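Local coordinates for CBS domain protein (Shewanella oneidensis, PDB 3LHH) that binds adenosine monophosphate in its paired CBS domains, part of a longer membrane protein of the CorC/HlyC-associated family that may also bind flavin adenine dinucleotide, at residues D53-D58 with S73-F78. Numbering follows the deposited sequence.
Sequences DIVFLD and SPHSRF. With AMP (adenosine monophosphate), chain B.
The His75 ring carries the adenine of AMP on one face and meets CG2 of Val55 and the AMP phosphate at its edge, while the Phe78 ring has Val55 CG1, Val55 O and Ser73 CB at its own edge and Leu57 in an oblique position. This is the wall that the first CBS domain gives to the AMP pocket; its beta-alpha-beta unit is strand 57-58, helix 63-71 and strand 77-81. It illustrates how backbone groups can read a base edge while one aromatic side chain stacks on its face. AMP C5 sits 3.4 Å above the centre of the imidazole. With CG beside the backbone N (chi1 -54°), the ring lies against the purine face and still directs ND1 to AMP O1P at 2.9 Å. Ser76 N grips AMP O2P. Ser73 OG accepts from His75 N, an ST turn just ahead of the stacking residue. Val55 turns CG1 alongside Phe78, 3.6 Å from CE1, and Leu57 CG packs on Phe78 CB at 3.8 Å, with Val70 of helix 63-71 touching both. Thr154 OG1 and Asp157 OD2, in the second CBS domain, also hydrogen-bond AMP. Both segments share the amino group: AMP N6 donates to Val55 O and to Arg77 O, while Val55 N reaches AMP N1 at 3.0 Å, nearly straight at 172°.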
loop_
_atom_site.group_PDB
_atom_site.type_symbol
_atom_site.label_atom_id
_atom_site.label_comp_id
_atom_site.label_asym_id
_atom_site.label_seq_id
_atom_site.Cartn_x
_atom_site.Cartn_y
_atom_site.Cartn_z
ATOM N N ASP A 53 -6.804 -4.227 -8.307
ATOM C CA ASP A 53 -5.574 -5.017 -8.317
ATOM C C ASP A 53 -4.838 -4.973 -6.978
ATOM O O ASP A 53 -3.812 -5.631 -6.828
ATOM C CB ASP A 53 -4.619 -4.543 -9.426
ATOM C CG ASP A 53 -5.149 -4.819 -10.837
ATOM O OD1 ASP A 53 -6.267 -5.358 -10.978
ATOM O OD2 ASP A 53 -4.434 -4.496 -11.814
ATOM N N ILE A 54 -5.334 -4.190 -6.016
ATOM C CA ILE A 54 -4.664 -4.080 -4.722
ATOM C C ILE A 54 -4.813 -5.328 -3.866
ATOM O O ILE A 54 -5.923 -5.780 -3.615
ATOM C CB ILE A 54 -5.175 -2.889 -3.883
ATOM C CG1 ILE A 54 -4.822 -1.556 -4.552
ATOM C CG2 ILE A 54 -4.578 -2.948 -2.489
ATOM C CD1 ILE A 54 -5.241 -0.338 -3.743
ATOM N N VAL A 55 -3.692 -5.869 -3.393
ATOM C CA VAL A 55 -3.722 -7.020 -2.496
ATOM C C VAL A 55 -3.573 -6.503 -1.083
ATOM O O VAL A 55 -2.590 -5.832 -0.785
ATOM C CB VAL A 55 -2.558 -7.995 -2.802
ATOM C CG1 VAL A 55 -2.536 -9.127 -1.803
ATOM C CG2 VAL A 55 -2.664 -8.521 -4.232
ATOM N N PHE A 56 -4.532 -6.804 -0.211
ATOM C CA PHE A 56 -4.606 -6.123 1.084
ATOM C C PHE A 56 -4.911 -7.058 2.249
ATOM O O PHE A 56 -5.402 -8.165 2.053
ATOM C CB PHE A 56 -5.651 -4.998 1.040
ATOM C CG PHE A 56 -7.070 -5.486 0.855
ATOM C CD1 PHE A 56 -7.619 -5.592 -0.412
ATOM C CD2 PHE A 56 -7.857 -5.813 1.951
ATOM C CE1 PHE A 56 -8.925 -6.032 -0.589
ATOM C CE2 PHE A 56 -9.164 -6.263 1.788
ATOM C CZ PHE A 56 -9.698 -6.370 0.515
ATOM N N LEU A 57 -4.597 -6.612 3.459
ATOM C CA LEU A 57 -4.935 -7.364 4.663
ATOM C C LEU A 57 -6.129 -6.737 5.402
ATOM O O LEU A 57 -6.325 -5.525 5.360
ATOM C CB LEU A 57 -3.720 -7.456 5.578
ATOM C CG LEU A 57 -2.429 -7.971 4.925
ATOM C CD1 LEU A 57 -1.365 -8.192 5.982
ATOM C CD2 LEU A 57 -2.668 -9.240 4.153
ATOM N N ASP A 58 -6.934 -7.567 6.060
ATOM C CA ASP A 58 -8.155 -7.097 6.725
ATOM C C ASP A 58 -8.042 -7.371 8.218
ATOM O O ASP A 58 -7.947 -8.516 8.665
ATOM C CB ASP A 58 -9.398 -7.775 6.124
ATOM C CG ASP A 58 -10.733 -7.165 6.609
ATOM O OD1 ASP A 58 -10.810 -6.612 7.731
ATOM O OD2 ASP A 58 -11.726 -7.268 5.851
ATOM N N SER A 73 1.445 -14.270 -2.027
ATOM C CA SER A 73 1.804 -13.082 -2.789
ATOM C C SER A 73 3.311 -12.813 -2.676
ATOM O O SER A 73 3.919 -13.134 -1.653
ATOM C CB SER A 73 1.011 -11.885 -2.257
ATOM O OG SER A 73 1.487 -10.689 -2.833
ATOM N N PRO A 74 3.919 -12.235 -3.731
ATOM C CA PRO A 74 5.332 -11.817 -3.683
ATOM C C PRO A 74 5.544 -10.427 -3.035
ATOM O O PRO A 74 6.677 -10.095 -2.703
ATOM C CB PRO A 74 5.731 -11.730 -5.165
ATOM C CG PRO A 74 4.413 -11.740 -5.955
ATOM C CD PRO A 74 3.267 -11.788 -4.970
ATOM N N HIS A 75 4.493 -9.628 -2.876
ATOM C CA HIS A 75 4.661 -8.224 -2.434
ATOM C C HIS A 75 5.334 -8.016 -1.082
ATOM O O HIS A 75 5.080 -8.750 -0.146
ATOM C CB HIS A 75 3.326 -7.483 -2.446
ATOM C CG HIS A 75 2.629 -7.556 -3.764
ATOM N ND1 HIS A 75 3.277 -7.296 -4.956
ATOM C CD2 HIS A 75 1.349 -7.864 -4.084
ATOM C CE1 HIS A 75 2.420 -7.437 -5.953
ATOM N NE2 HIS A 75 1.244 -7.778 -5.451
ATOM N N SER A 76 6.177 -6.990 -0.983
ATOM C CA SER A 76 6.861 -6.687 0.270
ATOM C C SER A 76 5.989 -5.956 1.276
ATOM O O SER A 76 6.211 -6.050 2.484
ATOM C CB SER A 76 8.123 -5.825 0.009
ATOM O OG SER A 76 9.003 -6.490 -0.867
ATOM N N ARG A 77 5.033 -5.177 0.784
ATOM C CA ARG A 77 4.187 -4.383 1.669
ATOM C C ARG A 77 2.708 -4.517 1.304
ATOM O O ARG A 77 2.354 -4.624 0.140
ATOM C CB ARG A 77 4.612 -2.902 1.654
ATOM C CG ARG A 77 6.122 -2.676 1.770
ATOM C CD ARG A 77 6.480 -1.233 2.144
ATOM N NE ARG A 77 6.430 -1.031 3.590
ATOM C CZ ARG A 77 7.337 -1.506 4.440
ATOM N NH1 ARG A 77 8.373 -2.214 3.996
ATOM N NH2 ARG A 77 7.203 -1.283 5.739
ATOM N N PHE A 78 1.850 -4.510 2.319
ATOM C CA PHE A 78 0.411 -4.665 2.101
ATOM C C PHE A 78 -0.367 -3.572 2.799
ATOM O O PHE A 78 -0.197 -3.373 3.997
ATOM C CB PHE A 78 -0.051 -6.016 2.637
ATOM C CG PHE A 78 0.547 -7.184 1.903
ATOM C CD1 PHE A 78 -0.120 -7.752 0.839
ATOM C CD2 PHE A 78 1.786 -7.695 2.264
ATOM C CE1 PHE A 78 0.428 -8.854 0.147
ATOM C CE2 PHE A 78 2.344 -8.780 1.573
ATOM C CZ PHE A 78 1.660 -9.351 0.516
HETATM P P AMP B . 6.958 -5.771 -4.785
HETATM O O1P AMP B . 6.097 -6.909 -5.292
HETATM O O2P AMP B . 6.742 -5.472 -3.326
HETATM O O3P AMP B . 8.406 -5.810 -5.212
HETATM O "O5'" AMP B . 6.380 -4.555 -5.655
HETATM C "C5'" AMP B . 6.544 -4.559 -7.076
HETATM C "C4'" AMP B . 5.331 -3.921 -7.757
HETATM O "O4'" AMP B . 4.128 -4.661 -7.496
HETATM C "C3'" AMP B . 5.030 -2.519 -7.237
HETATM O "O3'" AMP B . 5.833 -1.502 -7.864
HETATM C "C2'" AMP B . 3.556 -2.382 -7.551
HETATM O "O2'" AMP B . 3.462 -2.200 -8.965
HETATM C "C1'" AMP B . 3.019 -3.772 -7.267
HETATM N N9 AMP B . 2.582 -3.962 -5.852
HETATM C C8 AMP B . 3.370 -3.903 -4.760
HETATM N N7 AMP B . 2.681 -4.152 -3.622
HETATM C C5 AMP B . 1.404 -4.370 -3.986
HETATM C C6 AMP B . 0.153 -4.707 -3.275
HETATM N N6 AMP B . 0.118 -4.843 -1.922
HETATM N N1 AMP B . -0.951 -4.883 -4.025
HETATM C C2 AMP B . -0.927 -4.758 -5.373
HETATM N N3 AMP B . 0.178 -4.452 -6.080
HETATM C C4 AMP B . 1.350 -4.249 -5.447
#